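Local coordinates for protein diaminopropionate ammonia-lyase (Escherichia coli, PDB 4D9I) that catalyses the pyridoxal phosphate-dependent alpha,beta-elimination of both L- and D-2,3-diaminopropionate to pyruvate and ammonia, at residues S21-S25 with T200-Q204; A237-G242 with I301-A306. All coordinates share one frame; numbering follows the deposited sequence.

Contact 1. Residues S21-S25 with T200-Q204; sequences SPLFS and TWIMQ
Leu-23 and Phe-24, in the turn just before helix 26-36, lie against one side of helix 197-206 and meet Thr-200, Met-203 and Gln-204; an irregular segment is fastened to a helix by one polar bond and one aromatic ring. Upstream, Ser-21 shapes the turn as an ST motif: its OG accepts a hydrogen bond from the backbone N of Phe-24 at 3.3 Å. Next, Leu-23 contributes both its backbone and its side chain. Leu-23 O receives a hydrogen bond from NE2 of Gln-204 at 2.9 Å, with a nearly straight N-H...O angle of 166°. The oxygen lies close to the amide plane of Gln-204, whereas the donor is tilted out of the plane of the Leu-23 carbonyl. The two Leu-23 methyl groups part here, CD1 resting by NE2 while CD2 reaches CG2 of Thr-200 at 3.9 Å. Phe-24 then lays its ring against the helix, beside Met-203 and Thr-200. CG stands anti to the carbonyl carbon (chi1 -53°), which helps bring Phe-24 CE1 to CB of Met-203 at 3.5 Å. Because the Met-203 chain bends at chi3, its methyl CE comes back over one ring face in a CH-pi contact, 3.9 Å from the centroid of the Phe-24 ring; SD approaches more obliquely, making this a Met-aromatic pair. Thr-200 O meets the ring edge in its plane, 3.6 Å from Phe-24 CE1, while also accepting a hydrogen bond from Gln-204 N within the helix. Without the ring, as with an alanine here, the Met-203 methyl would probably lose its aromatic partner and a gap is likely to open beside CG of Gln-204. The turn ends at Ser-25, the N-cap of helix 26-36, whose OG is hydrogen-bonded to OE1 of Gln-28.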
loop_
_atom_site.group_PDB
_atom_site.type_symbol
_atom_site.label_atom_id
_atom_site.label_comp_id
_atom_site.label_asym_id
_atom_site.label_seq_id
_atom_site.Cartn_x
_atom_site.Cartn_y
_atom_site.Cartn_z
ATOM N N SER B 21 -0.451 15.695 -35.944
ATOM C CA SER B 21 -1.500 14.989 -36.678
ATOM C C SER B 21 -2.848 15.721 -36.546
ATOM O O SER B 21 -3.433 15.751 -35.460
ATOM C CB SER B 21 -1.635 13.555 -36.135
ATOM O OG SER B 21 -2.777 12.881 -36.660
ATOM N N PRO B 22 -3.348 16.315 -37.641
ATOM C CA PRO B 22 -4.674 16.946 -37.583
ATOM C C PRO B 22 -5.781 15.953 -37.218
ATOM O O PRO B 22 -6.786 16.355 -36.650
ATOM C CB PRO B 22 -4.884 17.463 -39.012
ATOM C CG PRO B 22 -3.505 17.639 -39.563
ATOM C CD PRO B 22 -2.703 16.519 -38.953
ATOM N N LEU B 23 -5.585 14.678 -37.569
ATOM C CA LEU B 23 -6.523 13.590 -37.252
ATOM C C LEU B 23 -6.692 13.298 -35.745
ATOM O O LEU B 23 -7.807 13.043 -35.284
ATOM C CB LEU B 23 -6.127 12.308 -38.003
ATOM C CG LEU B 23 -7.250 11.268 -38.171
ATOM C CD1 LEU B 23 -8.526 11.920 -38.703
ATOM C CD2 LEU B 23 -6.824 10.112 -39.070
ATOM N N PHE B 24 -5.587 13.327 -34.998
ATOM C CA PHE B 24 -5.612 13.124 -33.540
ATOM C C PHE B 24 -5.230 14.413 -32.807
ATOM O O PHE B 24 -4.118 14.524 -32.297
ATOM C CB PHE B 24 -4.706 11.934 -33.109
ATOM C CG PHE B 24 -4.997 10.645 -33.852
ATOM C CD1 PHE B 24 -6.208 9.966 -33.668
ATOM C CD2 PHE B 24 -4.083 10.134 -34.769
ATOM C CE1 PHE B 24 -6.492 8.801 -34.371
ATOM C CE2 PHE B 24 -4.365 8.973 -35.493
ATOM C CZ PHE B 24 -5.576 8.301 -35.292
ATOM N N SER B 25 -6.164 15.362 -32.742
ATOM C CA SER B 25 -5.908 16.702 -32.193
ATOM C C SER B 25 -6.985 17.187 -31.218
ATOM O O SER B 25 -7.880 16.442 -30.855
ATOM C CB SER B 25 -5.755 17.716 -33.332
ATOM O OG SER B 25 -7.009 17.996 -33.931
ATOM N N THR B 200 -9.055 4.362 -35.643
ATOM C CA THR B 200 -9.035 5.816 -35.623
ATOM C C THR B 200 -10.059 6.361 -34.613
ATOM O O THR B 200 -9.714 7.207 -33.772
ATOM C CB THR B 200 -9.277 6.392 -37.037
ATOM O OG1 THR B 200 -8.208 5.972 -37.899
ATOM C CG2 THR B 200 -9.319 7.918 -37.010
ATOM N N TRP B 201 -11.300 5.868 -34.664
ATOM C CA TRP B 201 -12.314 6.338 -33.716
ATOM C C TRP B 201 -11.906 6.052 -32.300
ATOM O O TRP B 201 -12.103 6.885 -31.399
ATOM C CB TRP B 201 -13.672 5.710 -33.979
ATOM C CG TRP B 201 -14.437 6.293 -35.149
ATOM C CD1 TRP B 201 -14.475 7.616 -35.564
ATOM C CD2 TRP B 201 -15.341 5.581 -36.059
ATOM N NE1 TRP B 201 -15.297 7.766 -36.655
ATOM C CE2 TRP B 201 -15.858 6.584 -36.993
ATOM C CE3 TRP B 201 -15.766 4.260 -36.186
ATOM C CZ2 TRP B 201 -16.746 6.254 -38.009
ATOM C CZ3 TRP B 201 -16.662 3.944 -37.215
ATOM C CH2 TRP B 201 -17.143 4.919 -38.100
ATOM N N ILE B 202 -11.355 4.862 -32.091
ATOM C CA ILE B 202 -10.919 4.440 -30.760
ATOM C C ILE B 202 -9.862 5.391 -30.196
ATOM O O ILE B 202 -9.933 5.787 -29.035
ATOM C CB ILE B 202 -10.421 2.984 -30.756
ATOM C CG1 ILE B 202 -11.607 2.033 -30.938
ATOM C CG2 ILE B 202 -9.681 2.670 -29.456
ATOM C CD1 ILE B 202 -11.229 0.610 -31.307
ATOM N N MET B 203 -8.901 5.779 -31.038
ATOM C CA MET B 203 -7.812 6.649 -30.612
ATOM C C MET B 203 -8.268 8.064 -30.353
ATOM O O MET B 203 -7.792 8.722 -29.425
ATOM C CB MET B 203 -6.700 6.659 -31.654
ATOM C CG MET B 203 -5.913 5.365 -31.641
ATOM S SD MET B 203 -4.880 5.241 -33.100
ATOM C CE MET B 203 -3.648 6.497 -32.719
ATOM N N GLN B 204 -9.199 8.533 -31.172
ATOM C CA GLN B 204 -9.819 9.821 -30.932
ATOM C C GLN B 204 -10.623 9.804 -29.623
ATOM O O GLN B 204 -10.559 10.757 -28.834
ATOM C CB GLN B 204 -10.694 10.206 -32.117
ATOM C CG GLN B 204 -9.897 10.450 -33.393
ATOM C CD GLN B 204 -10.765 10.681 -34.625
ATOM O OE1 GLN B 204 -11.868 10.172 -34.725
ATOM N NE2 GLN B 204 -10.250 11.443 -35.576
#

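Contact 2. Residues A237-G242 with I301-A306; sequences AGGVLG and ILRNCA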
loop_
_atom_site.group_PDB
_atom_site.type_symbol
_atom_site.label_atom_id
_atom_site.label_comp_id
_atom_site.label_asym_id
_atom_site.label_seq_id
_atom_site.Cartn_x
_atom_site.Cartn_y
_atom_site.Cartn_z
ATOM N N ALA B 237 -1.130 5.645 -26.477
ATOM C CA ALA B 237 -0.027 6.627 -26.582
ATOM C C ALA B 237 -0.206 7.510 -27.810
ATOM O O ALA B 237 -0.062 8.727 -27.732
ATOM C CB ALA B 237 1.345 5.936 -26.604
ATOM N N GLY B 238 -0.551 6.913 -28.947
ATOM C CA GLY B 238 -0.712 7.697 -30.182
ATOM C C GLY B 238 -1.808 8.748 -30.029
ATOM O O GLY B 238 -1.591 9.933 -30.271
ATOM N N GLY B 239 -2.984 8.295 -29.585
ATOM C CA GLY B 239 -4.149 9.167 -29.416
ATOM C C GLY B 239 -3.890 10.287 -28.419
ATOM O O GLY B 239 -4.188 11.461 -28.684
ATOM N N VAL B 240 -3.320 9.917 -27.277
ATOM C CA VAL B 240 -3.070 10.865 -26.199
ATOM C C VAL B 240 -1.901 11.829 -26.514
ATOM O O VAL B 240 -2.030 13.028 -26.291
ATOM C CB VAL B 240 -2.875 10.097 -24.882
ATOM C CG1 VAL B 240 -2.337 10.986 -23.759
ATOM C CG2 VAL B 240 -4.212 9.465 -24.466
ATOM N N LEU B 241 -0.786 11.310 -27.033
ATOM C CA LEU B 241 0.349 12.176 -27.383
ATOM C C LEU B 241 -0.056 13.097 -28.529
ATOM O O LEU B 241 0.363 14.261 -28.592
ATOM C CB LEU B 241 1.630 11.374 -27.694
ATOM C CG LEU B 241 2.886 12.210 -28.000
ATOM C CD1 LEU B 241 3.404 13.004 -26.795
ATOM C CD2 LEU B 241 4.014 11.390 -28.613
ATOM N N GLY B 242 -0.914 12.596 -29.410
ATOM C CA GLY B 242 -1.401 13.418 -30.525
ATOM C C GLY B 242 -2.129 14.646 -30.003
ATOM O O GLY B 242 -1.854 15.766 -30.444
ATOM N N ILE B 301 2.430 8.727 -35.125
ATOM C CA ILE B 301 2.479 9.797 -34.122
ATOM C C ILE B 301 3.741 9.694 -33.260
ATOM O O ILE B 301 4.433 10.693 -33.019
ATOM C CB ILE B 301 1.231 9.758 -33.190
ATOM C CG1 ILE B 301 -0.097 9.854 -33.976
ATOM C CG2 ILE B 301 1.336 10.769 -32.047
ATOM C CD1 ILE B 301 -0.142 10.877 -35.088
ATOM N N LEU B 302 4.027 8.483 -32.788
ATOM C CA LEU B 302 5.140 8.259 -31.867
ATOM C C LEU B 302 6.496 8.480 -32.546
ATOM O O LEU B 302 7.372 9.140 -31.988
ATOM C CB LEU B 302 5.067 6.860 -31.259
ATOM C CG LEU B 302 3.757 6.500 -30.552
ATOM C CD1 LEU B 302 3.815 5.091 -29.970
ATOM C CD2 LEU B 302 3.432 7.513 -29.456
ATOM N N ARG B 303 6.659 7.919 -33.743
ATOM C CA ARG B 303 7.875 8.098 -34.523
ATOM C C ARG B 303 8.135 9.591 -34.759
ATOM O O ARG B 303 9.269 10.059 -34.640
ATOM C CB ARG B 303 7.738 7.359 -35.864
ATOM C CG ARG B 303 8.971 7.368 -36.745
ATOM C CD ARG B 303 8.550 7.215 -38.208
ATOM N NE ARG B 303 9.362 8.089 -39.046
ATOM C CZ ARG B 303 10.458 7.717 -39.695
ATOM N NH1 ARG B 303 10.876 6.462 -39.646
ATOM N NH2 ARG B 303 11.128 8.602 -40.411
ATOM N N ASN B 304 7.073 10.326 -35.092
ATOM C CA ASN B 304 7.151 11.769 -35.305
ATOM C C ASN B 304 7.416 12.602 -34.063
ATOM O O ASN B 304 8.223 13.528 -34.101
ATOM C CB ASN B 304 5.875 12.276 -35.964
ATOM C CG ASN B 304 5.779 11.883 -37.420
ATOM O OD1 ASN B 304 6.638 11.183 -37.951
ATOM N ND2 ASN B 304 4.717 12.329 -38.074
ATOM N N CYS B 305 6.749 12.261 -32.968
ATOM C CA CYS B 305 6.589 13.190 -31.859
ATOM C C CYS B 305 7.102 12.724 -30.489
ATOM O O CYS B 305 7.277 13.552 -29.584
ATOM C CB CYS B 305 5.121 13.605 -31.751
ATOM S SG CYS B 305 4.618 14.778 -33.016
ATOM N N ALA B 306 7.320 11.420 -30.316
ATOM C CA ALA B 306 7.836 10.901 -29.037
ATOM C C ALA B 306 9.289 11.317 -28.812
ATOM O O ALA B 306 10.096 11.296 -29.733
ATOM C CB ALA B 306 7.714 9.390 -28.982
#
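The peptide group joining Cys-305 to Ala-306 has methyl CD2 of Leu-241 over one face, 3.9 Å from Cys-305 C and 3.7 Å from Ala-306 N. A second flat group, the peptide leading from Gly-238 to Gly-239, is met at its oxygen: CG2 of Ile-301 lies beside Gly-238 O at 3.5 Å. No rings take part, and no hydrogen bond crosses between the helices, an example of how two helices can pack through aliphatic branches set against backbone. The bare backbone at Gly-238 faces Ile-301, their CA atoms 5.5 Å apart. Ile-301 points its CB at the glycine-bearing helix, and its CG2 lies against the pair formed by Gly-238 O and Gly-242 N, from outside the helical hydrogen bond that joins them. From helix 235-248, Leu-241 reaches across with one methyl. With CG turned away from its own backbone N (chi1 -177°), the side chain extends toward helix 296-305, where Leu-241 CD2 also touches CB of Cys-305 and lies 4.0 Å from CD2 of Leu-302. That same Leu-302 CD2 reaches CB of Ala-237 at 3.9 Å, so a single leucine branch spans one turn of the facing helix. The axes of segments 237-242 and 301-305 approach to 9.6 Å, crossing at 44°. Helix 235-248 connects the parallel strands 226-230 and 254-260 in a beta-alpha-beta crossover, and helix 296-305 runs into the next parallel strand, 308-312, of this fold type II enzyme. Beneath the pair, Ala-237 and Leu-241 rest on Leu-229 of strand 226-230, while Leu-302 and Ala-306 rest on Ile-257 of strand 254-260.

In the fold
From the N terminus, the chain leaves strand 8-12 and enters the turn 21-25, which contact 1 joins to helix 197-206, closing a loop of 174 residues that includes the entire four-stranded parallel sheet. Only after that loop has ended does contact 2 begin, closing a shorter one of 58 residues between helices 235-248 and 296-305. The two are therefore in series, neither nested nor crossed, yet their centres are 10 Å apart and they touch. Phe-24 packs on Ile-301, and Met-203 CE lies 3.7 Å from Gly-239 N. Together they tie the N-terminal turn and helix 197-206 to the helices that lie against the seven-stranded sheet.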